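PDB 3IXC: hexapeptide transferase family protein from Anaplasma phagocytophilum, which binds magnesium ions in a left-handed beta-helix related to gamma-class carbonic anhydrases, and is probably a transferase. Local coordinates for residues F101-H106 / Q177-N182; I109-T114 / V127-V132. All blocks are in the same frame, centred on the assembly; numbering follows the deposited sequence. Where two conformers were deposited one is given.

Contact 1: F101-H106 / Q177-N182; sequences FVTIGH and QKSAEN. With MG (magnesium ion), chain B.
The phenyl ring of Phe101 takes the amide of Gln177 over one face: NE2 of Gln177 stands 3.7 Å above the ring plane, displaced toward the rim, and the two planes are steeply inclined at 67°. With CG of Gln177 anti to the backbone N (chi1 -176°) and the chain bent at the next bond, the amide turns back over the ring, while its OE1 bonds to Asn118, whose ND2 also holds the carbonyl of Phe101. Ala180 CB lies at the ring edge, 4.0 Å from CD1 of Phe101; the small methyl lets helix and turn come close. Glu181 comes obliquely from the same side as the Gln177 amide, its OE2 3.6 Å from CE1 of Phe101.

Deeper in, Thr103 and Ser179 meet hydroxyl to hydroxyl, with OG1 of Thr103 2.7 Å from OG of Ser179. These short polar side chains suit a buried spot, and OG1 of Thr103 has a further partner in Asn80. His106, beyond the helix contact, binds magnesium through NE2. Helix 170-188 thus lies against a sheet in which strand 103-104 runs parallel to its neighbours 80-81 and 120-121, and Phe120 of the latter packs on both Thr103 and Ser179.

Contact 2: I109-T114 / V127-V132; sequences ILHACT and VMDRAV. With MG (magnesium ion), chain C.
The carbonyl oxygen of Ala131 is gripped twice: by the amide of Thr114, whose N lies 3.1 Å from Ala131 O in the carbonyl plane, and by a water that also bonds to the hydroxyl of Thr114. Valine and threonine, both beta-branched and so suited to extended chain, begin the parallel pairing here, Thr114 beside Val132. At the other end Leu110 pairs with Val127, where Val127 N donates to Ile109 O (2.8 Å) and His111 N to Val127 O. Between the two pairs the register slips by one residue, taken up by a type II turn from Met128 to Ala131, closed by Ala131 N to Met128 O; from it, Arg130 N also reaches across to Ala112 O (2.8 Å), from above the carbonyl plane.

Val127 divides its methyls: CG2 lies alongside CD2 of Leu110 at 3.7 Å, the two side chains pointing the same way, and CG1 packs on CB of Cys113 at 3.6 Å. SG of Cys113 sits between its own backbone N and carbonyl carbon (chi1 58°), which brings the sulfur to CG1 of Val127 as well.

On the ND1 side of His111, away from the metal, the ring and the Asp129 carboxylate lie obliquely, their planes 19° apart, and a water joins His111 ND1 to Asp129 N. NE2 of His111 binds magnesium together with His88 and with His106 of a neighbouring subunit. Successive parallel coils carrying a metal-binding histidine at a subunit interface are characteristic of the left-handed beta-helix of gamma-class carbonic anhydrase relatives.

Overall arrangement
Contacts 1 and 2 lie on opposite sides of the chain's centre, their centres about 18 Å apart, yet their first segments are close in sequence: strands 103-104 and 109-110 follow one another in the chain. They touch inside the beta-helix, where, in one of the two conformers of Ile104, its CD1 meets CD1 of Leu110 at 3.6 Å. Contact 1 lays helix 170-188 over one face, whereas contact 2 joins coils next to each other. Each carries a magnesium ligand, at equivalent sites on two different subunit interfaces: His106 of 101-106 completes a site with His88 and His111 of a second subunit, while His111 of 109-114 shares its ion with His106 of a third, which ties the contacts into the trimer.

Contact 1: F101-H106 / Q177-N182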
loop_
_atom_site.group_PDB
_atom_site.type_symbol
_atom_site.label_atom_id
_atom_site.label_comp_id
_atom_site.label_asym_id
_atom_site.label_seq_id
_atom_site.Cartn_x
_atom_site.Cartn_y
_atom_site.Cartn_z
ATOM N N PHE A 101 -2.674 20.820 9.883
ATOM C CA PHE A 101 -2.170 21.172 8.544
ATOM C C PHE A 101 -0.995 20.303 8.109
ATOM O O PHE A 101 -0.047 20.776 7.479
ATOM C CB PHE A 101 -1.863 22.680 8.469
ATOM C CG PHE A 101 -3.028 23.532 8.869
ATOM C CD1 PHE A 101 -4.157 23.617 8.056
ATOM C CD2 PHE A 101 -3.013 24.222 10.078
ATOM C CE1 PHE A 101 -5.258 24.394 8.438
ATOM C CE2 PHE A 101 -4.101 24.996 10.466
ATOM C CZ PHE A 101 -5.221 25.087 9.645
ATOM N N VAL A 102 -1.086 19.019 8.457
ATOM C CA VAL A 102 -0.086 18.018 8.094
ATOM C C VAL A 102 -0.517 17.373 6.776
ATOM O O VAL A 102 -1.714 17.171 6.534
ATOM C CB VAL A 102 0.031 16.932 9.198
ATOM C CG1 VAL A 102 0.835 15.718 8.708
ATOM C CG2 VAL A 102 0.693 17.512 10.448
ATOM N N THR A 103 0.462 17.070 5.922
ATOM C CA THR A 103 0.213 16.329 4.688
ATOM C C THR A 103 0.884 14.967 4.804
ATOM O O THR A 103 2.105 14.890 5.024
ATOM C CB THR A 103 0.764 17.083 3.453
ATOM O OG1 THR A 103 0.007 18.288 3.242
ATOM C CG2 THR A 103 0.652 16.214 2.182
ATOM N N ILE A 104 0.074 13.907 4.697
ATOM C CA ILE A 104 0.600 12.547 4.627
ATOM C C ILE A 104 0.241 11.974 3.262
ATOM O O ILE A 104 -0.928 11.833 2.914
ATOM C CB ILE A 104 0.082 11.656 5.784
ATOM C CG1 ILE A 104 0.598 12.197 7.119
ATOM C CG2 ILE A 104 0.526 10.186 5.591
ATOM C CD1 ILE A 104 -0.377 12.055 8.268
ATOM N N GLY A 105 1.281 11.676 2.481
ATOM C CA GLY A 105 1.108 11.201 1.113
ATOM C C GLY A 105 0.499 9.811 0.987
ATOM O O GLY A 105 0.267 9.117 1.988
ATOM N N HIS A 106 0.238 9.401 -0.252
ATOM C CA HIS A 106 -0.431 8.108 -0.486
ATOM C C HIS A 106 0.396 6.966 0.070
ATOM O O HIS A 106 1.633 7.005 0.028
ATOM C CB HIS A 106 -0.629 7.825 -1.978
ATOM C CG HIS A 106 -1.059 9.015 -2.777
ATOM N ND1 HIS A 106 -2.368 9.446 -2.829
ATOM C CD2 HIS A 106 -0.351 9.856 -3.570
ATOM C CE1 HIS A 106 -2.447 10.506 -3.614
ATOM N NE2 HIS A 106 -1.238 10.779 -4.074
ATOM N N GLN A 177 2.197 24.717 4.247
ATOM C CA GLN A 177 0.848 25.225 4.500
ATOM C C GLN A 177 -0.019 25.170 3.247
ATOM O O GLN A 177 -1.206 24.857 3.332
ATOM C CB GLN A 177 0.867 26.644 5.088
ATOM C CG GLN A 177 -0.515 27.212 5.471
ATOM C CD GLN A 177 -1.234 26.456 6.603
ATOM O OE1 GLN A 177 -0.610 25.750 7.400
ATOM N NE2 GLN A 177 -2.554 26.631 6.682
ATOM N N LYS A 178 0.571 25.469 2.090
ATOM C CA LYS A 178 -0.179 25.445 0.830
ATOM C C LYS A 178 -0.756 24.064 0.515
ATOM O O LYS A 178 -1.921 23.954 0.133
ATOM C CB LYS A 178 0.674 25.958 -0.333
ATOM C CG LYS A 178 -0.103 26.223 -1.618
ATOM C CD LYS A 178 -1.208 27.255 -1.423
ATOM C CE LYS A 178 -1.975 27.477 -2.714
ATOM N NZ LYS A 178 -3.438 27.528 -2.459
ATOM N N SER A 179 0.052 23.021 0.689
ATOM C CA SER A 179 -0.425 21.647 0.493
ATOM C C SER A 179 -1.667 21.364 1.327
ATOM O O SER A 179 -2.652 20.819 0.818
ATOM C CB SER A 179 0.673 20.643 0.859
ATOM O OG SER A 179 0.211 19.314 0.707
ATOM N N ALA A 180 -1.621 21.742 2.605
ATOM C CA ALA A 180 -2.744 21.489 3.511
ATOM C C ALA A 180 -3.990 22.264 3.060
ATOM O O ALA A 180 -5.083 21.706 3.008
ATOM C CB ALA A 180 -2.365 21.842 4.955
ATOM N N GLU A 181 -3.819 23.541 2.719
ATOM C CA GLU A 181 -4.943 24.351 2.246
ATOM C C GLU A 181 -5.538 23.815 0.935
ATOM O O GLU A 181 -6.764 23.776 0.760
ATOM C CB GLU A 181 -4.522 25.819 2.118
ATOM C CG GLU A 181 -4.262 26.499 3.473
ATOM C CD GLU A 181 -5.491 26.565 4.389
ATOM O OE1 GLU A 181 -6.647 26.548 3.897
ATOM O OE2 GLU A 181 -5.296 26.645 5.624
ATOM N N ASN A 182 -4.667 23.367 0.034
ATOM C CA ASN A 182 -5.112 22.765 -1.220
ATOM C C ASN A 182 -6.002 21.562 -0.959
ATOM O O ASN A 182 -7.038 21.402 -1.610
ATOM C CB ASN A 182 -3.919 22.333 -2.079
ATOM C CG ASN A 182 -3.157 23.500 -2.678
ATOM O OD1 ASN A 182 -3.586 24.658 -2.619
ATOM N ND2 ASN A 182 -2.000 23.196 -3.266
HETATM MG MG MG B . -1.240 12.954 -4.967
HETATM O O HOH W 1 -1.627 14.338 -3.618
#

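Contact 2: I109-T114 / V127-V132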
loop_
_atom_site.group_PDB
_atom_site.type_symbol
_atom_site.label_atom_id
_atom_site.label_comp_id
_atom_site.label_asym_id
_atom_site.label_seq_id
_atom_site.Cartn_x
_atom_site.Cartn_y
_atom_site.Cartn_z
ATOM N N ILE A 109 2.867 4.337 5.908
ATOM C CA ILE A 109 2.573 3.553 7.104
ATOM C C ILE A 109 3.095 4.373 8.275
ATOM O O ILE A 109 4.280 4.714 8.315
ATOM C CB ILE A 109 3.244 2.152 7.110
ATOM C CG1 ILE A 109 3.043 1.412 5.786
ATOM C CG2 ILE A 109 2.670 1.301 8.270
ATOM C CD1 ILE A 109 3.944 0.165 5.638
ATOM N N LEU A 110 2.202 4.720 9.198
ATOM C CA LEU A 110 2.573 5.510 10.386
ATOM C C LEU A 110 2.321 4.665 11.616
ATOM O O LEU A 110 1.211 4.153 11.794
ATOM C CB LEU A 110 1.755 6.802 10.472
ATOM C CG LEU A 110 1.715 7.705 9.237
ATOM C CD1 LEU A 110 0.838 8.936 9.510
ATOM C CD2 LEU A 110 3.121 8.112 8.831
ATOM N N HIS A 111 3.354 4.527 12.444
ATOM C CA HIS A 111 3.362 3.721 13.670
ATOM C C HIS A 111 3.884 4.439 14.948
ATOM O O HIS A 111 4.995 4.872 14.987
ATOM C CB HIS A 111 4.319 2.559 13.481
ATOM C CG HIS A 111 3.668 1.236 13.470
ATOM N ND1 HIS A 111 4.140 0.174 14.194
ATOM C CD2 HIS A 111 2.574 0.797 12.829
ATOM C CE1 HIS A 111 3.370 -0.871 13.973
ATOM N NE2 HIS A 111 2.415 -0.515 13.147
ATOM N N ALA A 112 3.161 4.349 16.016
ATOM C CA ALA A 112 3.257 5.235 17.203
ATOM C C ALA A 112 4.226 6.425 17.125
ATOM O O ALA A 112 5.193 6.503 17.889
ATOM C CB ALA A 112 3.532 4.397 18.457
ATOM N N CYS A 113 3.944 7.357 16.223
ATOM C CA CYS A 113 4.826 8.498 15.994
ATOM C C CYS A 113 4.149 9.824 16.329
ATOM O O CYS A 113 2.947 9.873 16.598
ATOM C CB CYS A 113 5.319 8.509 14.543
ATOM S SG CYS A 113 3.997 8.578 13.294
ATOM N N THR A 114 4.931 10.897 16.310
ATOM C CA THR A 114 4.404 12.233 16.566
ATOM C C THR A 114 4.802 13.143 15.412
ATOM O O THR A 114 5.987 13.274 15.108
ATOM C CB THR A 114 4.950 12.792 17.894
ATOM O OG1 THR A 114 4.586 11.906 18.958
ATOM C CG2 THR A 114 4.387 14.181 18.179
ATOM N N VAL A 127 6.936 5.565 8.879
ATOM C CA VAL A 127 7.411 6.270 10.079
ATOM C C VAL A 127 7.207 5.319 11.250
ATOM O O VAL A 127 6.071 4.920 11.550
ATOM C CB VAL A 127 6.658 7.604 10.306
ATOM C CG1 VAL A 127 7.223 8.340 11.520
ATOM C CG2 VAL A 127 6.778 8.495 9.063
ATOM N N MET A 128 8.309 4.969 11.917
ATOM C CA MET A 128 8.321 3.908 12.933
ATOM C C MET A 128 8.017 4.432 14.337
ATOM O O MET A 128 8.012 5.648 14.571
ATOM C CB MET A 128 9.672 3.172 12.934
ATOM C CG MET A 128 10.075 2.540 11.598
ATOM S SD MET A 128 9.222 1.013 11.172
ATOM C CE MET A 128 9.868 -0.106 12.409
ATOM N N ASP A 129 7.782 3.496 15.259
ATOM C CA ASP A 129 7.476 3.793 16.660
ATOM C C ASP A 129 8.444 4.809 17.253
ATOM O O ASP A 129 9.659 4.696 17.090
ATOM C CB ASP A 129 7.505 2.505 17.505
ATOM C CG ASP A 129 6.197 1.706 17.441
ATOM O OD1 ASP A 129 5.208 2.170 16.836
ATOM O OD2 ASP A 129 6.154 0.603 18.024
ATOM N N ARG A 130 7.891 5.805 17.936
ATOM C CA ARG A 130 8.672 6.798 18.683
ATOM C C ARG A 130 9.390 7.830 17.803
ATOM O O ARG A 130 10.010 8.752 18.328
ATOM C CB ARG A 130 9.662 6.140 19.671
ATOM C CG ARG A 130 9.007 5.314 20.773
ATOM C CD ARG A 130 10.036 4.742 21.754
ATOM N NE ARG A 130 10.753 3.592 21.201
ATOM C CZ ARG A 130 11.987 3.631 20.700
ATOM N NH1 ARG A 130 12.673 4.768 20.678
ATOM N NH2 ARG A 130 12.541 2.520 20.229
ATOM N N ALA A 131 9.304 7.701 16.477
ATOM C CA ALA A 131 9.846 8.750 15.614
ATOM C C ALA A 131 9.059 10.047 15.806
ATOM O O ALA A 131 7.875 10.027 16.144
ATOM C CB ALA A 131 9.853 8.319 14.144
ATOM N N VAL A 132 9.735 11.174 15.617
ATOM C CA VAL A 132 9.115 12.487 15.775
ATOM C C VAL A 132 9.479 13.335 14.574
ATOM O O VAL A 132 10.646 13.396 14.184
ATOM C CB VAL A 132 9.605 13.208 17.063
ATOM C CG1 VAL A 132 9.058 14.644 17.132
ATOM C CG2 VAL A 132 9.212 12.418 18.310
HETATM MG MG MG C . 0.790 -2.142 13.741
HETATM O O HOH W 2 7.388 0.501 14.637
HETATM O O HOH W 3 6.756 9.703 18.817
HETATM O O HOH W 4 0.689 -4.028 14.304
#